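Local atomic coordinates of gigastasin (Haementeria ghilianii, PDB entry 5UBM), a protein that probably inhibits blood-clotting or related serine proteases of the host, as a leech salivary protein of the antistasin family. Residues W32-N37 against D62-R67. Residues are numbered along the deposited sequence; the frame is centred on the assembly and turned at random.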
loop_
_atom_site.group_PDB
_atom_site.type_symbol
_atom_site.label_atom_id
_atom_site.label_comp_id
_atom_site.label_asym_id
_atom_site.label_seq_id
_atom_site.Cartn_x
_atom_site.Cartn_y
_atom_site.Cartn_z
ATOM N N TRP C 32 27.053 11.812 -14.119
ATOM C CA TRP C 32 26.125 11.496 -15.200
ATOM C C TRP C 32 26.285 12.467 -16.365
ATOM O O TRP C 32 25.650 12.310 -17.407
ATOM C CB TRP C 32 24.679 11.502 -14.697
ATOM C CG TRP C 32 24.382 10.383 -13.749
ATOM C CD1 TRP C 32 24.118 10.487 -12.413
ATOM C CD2 TRP C 32 24.344 8.986 -14.058
ATOM N NE1 TRP C 32 23.912 9.241 -11.874
ATOM C CE2 TRP C 32 24.043 8.302 -12.863
ATOM C CE3 TRP C 32 24.530 8.247 -15.229
ATOM C CZ2 TRP C 32 23.923 6.913 -12.807
ATOM C CZ3 TRP C 32 24.412 6.869 -15.171
ATOM C CH2 TRP C 32 24.107 6.217 -13.969
ATOM N N ASP C 33 27.142 13.465 -16.183
ATOM C CA ASP C 33 27.483 14.389 -17.258
ATOM C C ASP C 33 28.548 13.791 -18.174
ATOM O O ASP C 33 28.993 14.438 -19.117
ATOM C CB ASP C 33 27.973 15.719 -16.688
ATOM C CG ASP C 33 26.931 16.401 -15.830
ATOM O OD1 ASP C 33 25.733 16.327 -16.181
ATOM O OD2 ASP C 33 27.311 17.009 -14.806
ATOM N N LEU C 34 28.954 12.556 -17.883
ATOM C CA LEU C 34 30.014 11.886 -18.630
ATOM C C LEU C 34 29.551 10.541 -19.198
ATOM O O LEU C 34 28.571 9.964 -18.729
ATOM C CB LEU C 34 31.248 11.682 -17.740
ATOM C CG LEU C 34 32.184 12.868 -17.469
ATOM C CD1 LEU C 34 31.561 13.894 -16.538
ATOM C CD2 LEU C 34 33.509 12.385 -16.900
ATOM N N LYS C 35 30.267 10.045 -20.206
ATOM C CA LYS C 35 29.943 8.765 -20.832
ATOM C C LYS C 35 31.208 8.061 -21.312
ATOM O O LYS C 35 32.078 8.688 -21.909
ATOM C CB LYS C 35 28.979 8.969 -21.990
ATOM N N CYS C 36 31.305 6.758 -21.064
ATOM C CA CYS C 36 32.526 6.018 -21.379
ATOM C C CYS C 36 32.536 5.469 -22.809
ATOM O O CYS C 36 31.485 5.318 -23.431
ATOM C CB CYS C 36 32.716 4.874 -20.383
ATOM S SG CYS C 36 34.303 4.039 -20.533
ATOM N N ASN C 37 33.731 5.169 -23.321
ATOM C CA ASN C 37 33.889 4.679 -24.690
ATOM C C ASN C 37 35.011 3.649 -24.835
ATOM O O ASN C 37 35.469 3.071 -23.849
ATOM C CB ASN C 37 34.146 5.851 -25.641
ATOM C CG ASN C 37 35.390 6.636 -25.274
ATOM O OD1 ASN C 37 35.734 6.762 -24.097
ATOM N ND2 ASN C 37 36.073 7.170 -26.281
ATOM N N ASP C 62 31.411 21.341 -15.098
ATOM C CA ASP C 62 32.045 20.681 -13.961
ATOM C C ASP C 62 33.564 20.832 -13.948
ATOM O O ASP C 62 34.128 21.628 -14.697
ATOM C CB ASP C 62 31.674 19.197 -13.944
ATOM C CG ASP C 62 31.765 18.557 -15.315
ATOM O OD1 ASP C 62 32.507 19.086 -16.172
ATOM O OD2 ASP C 62 31.091 17.526 -15.535
ATOM N N LYS C 63 34.209 20.050 -13.086
ATOM C CA LYS C 63 35.660 20.081 -12.904
ATOM C C LYS C 63 36.408 19.823 -14.207
ATOM O O LYS C 63 37.541 20.272 -14.387
ATOM C CB LYS C 63 36.082 19.044 -11.859
ATOM C CG LYS C 63 35.273 19.083 -10.573
ATOM C CD LYS C 63 35.108 17.689 -9.987
ATOM C CE LYS C 63 36.451 17.045 -9.698
ATOM N NZ LYS C 63 37.233 17.820 -8.697
ATOM N N TYR C 64 35.764 19.090 -15.109
ATOM C CA TYR C 64 36.358 18.729 -16.388
ATOM C C TYR C 64 35.898 19.689 -17.482
ATOM O O TYR C 64 36.365 19.624 -18.618
ATOM C CB TYR C 64 35.997 17.287 -16.754
ATOM C CG TYR C 64 36.065 16.316 -15.593
ATOM C CD1 TYR C 64 37.238 15.630 -15.299
ATOM C CD2 TYR C 64 34.953 16.083 -14.789
ATOM C CE1 TYR C 64 37.302 14.744 -14.239
ATOM C CE2 TYR C 64 35.009 15.202 -13.728
ATOM C CZ TYR C 64 36.185 14.534 -13.458
ATOM O OH TYR C 64 36.241 13.653 -12.403
ATOM N N GLY C 65 34.974 20.577 -17.130
ATOM C CA GLY C 65 34.476 21.569 -18.063
ATOM C C GLY C 65 33.395 21.038 -18.984
ATOM O O GLY C 65 33.138 21.612 -20.042
ATOM N N CYS C 66 32.763 19.939 -18.585
ATOM C CA CYS C 66 31.677 19.360 -19.367
ATOM C C CYS C 66 30.385 20.115 -19.099
ATOM O O CYS C 66 30.128 20.532 -17.972
ATOM C CB CYS C 66 31.494 17.879 -19.035
ATOM S SG CYS C 66 33.012 16.910 -19.063
ATOM N N ARG C 67 29.571 20.283 -20.135
ATOM C CA ARG C 67 28.318 21.015 -19.999
ATOM C C ARG C 67 27.301 20.254 -19.152
ATOM O O ARG C 67 26.922 19.126 -19.477
ATOM C CB ARG C 67 27.720 21.314 -21.374
ATOM C CG ARG C 67 26.581 22.318 -21.332
ATOM C CD ARG C 67 25.786 22.323 -22.624
ATOM N NE ARG C 67 25.020 21.093 -22.791
ATOM C CZ ARG C 67 24.145 20.883 -23.769
ATOM N NH1 ARG C 67 23.923 21.827 -24.674
ATOM N NH2 ARG C 67 23.492 19.731 -23.843
#
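A type I beta turn from Asp62 to Gly65, within an antistasin-like segment of the disulfide-rich chain, meets, together with the following Cys66, Leu34 of the weakly bonded strand 34-35 and Asp33 just before it. Leu34 carries the apolar part: its CD1 lies 4.2 Å from Cys66 SG and its CD2 sits over one face of the Tyr64 ring, while CD1 also comes within 3.8 Å of Asp62 OD2. With CG anti to the carbonyl carbon (chi1 -78°), Leu34 reaches across to the turn. The disulfide from Cys66 to Cys45 ties the residue after the turn to strand 44-45, the antiparallel partner of 34-35.

The side chains of Asp33 and Asp62 pass in opposite directions, their carboxylate planes 56° apart and their OD2 atoms 3.9 Å from one another. Asp62 turns its other oxygen inward: OD1 accepts Cys66 N at 2.6 Å on its syn side, 24° out of the carboxylate plane, and a weak bond from Tyr64 N. Were Asp62 an alanine, Cys66 N would probably be left without this acceptor, Tyr64 N would lose its weak bond, and Leu34 CD1 a neighbour. The division of labour within Asp62 is plain: OD1 braces its own turn, OD2 faces Leu34 and Asp33, and the closeness of two acids, unfavourable alone, is probably eased by Lys68, which touches both side chains.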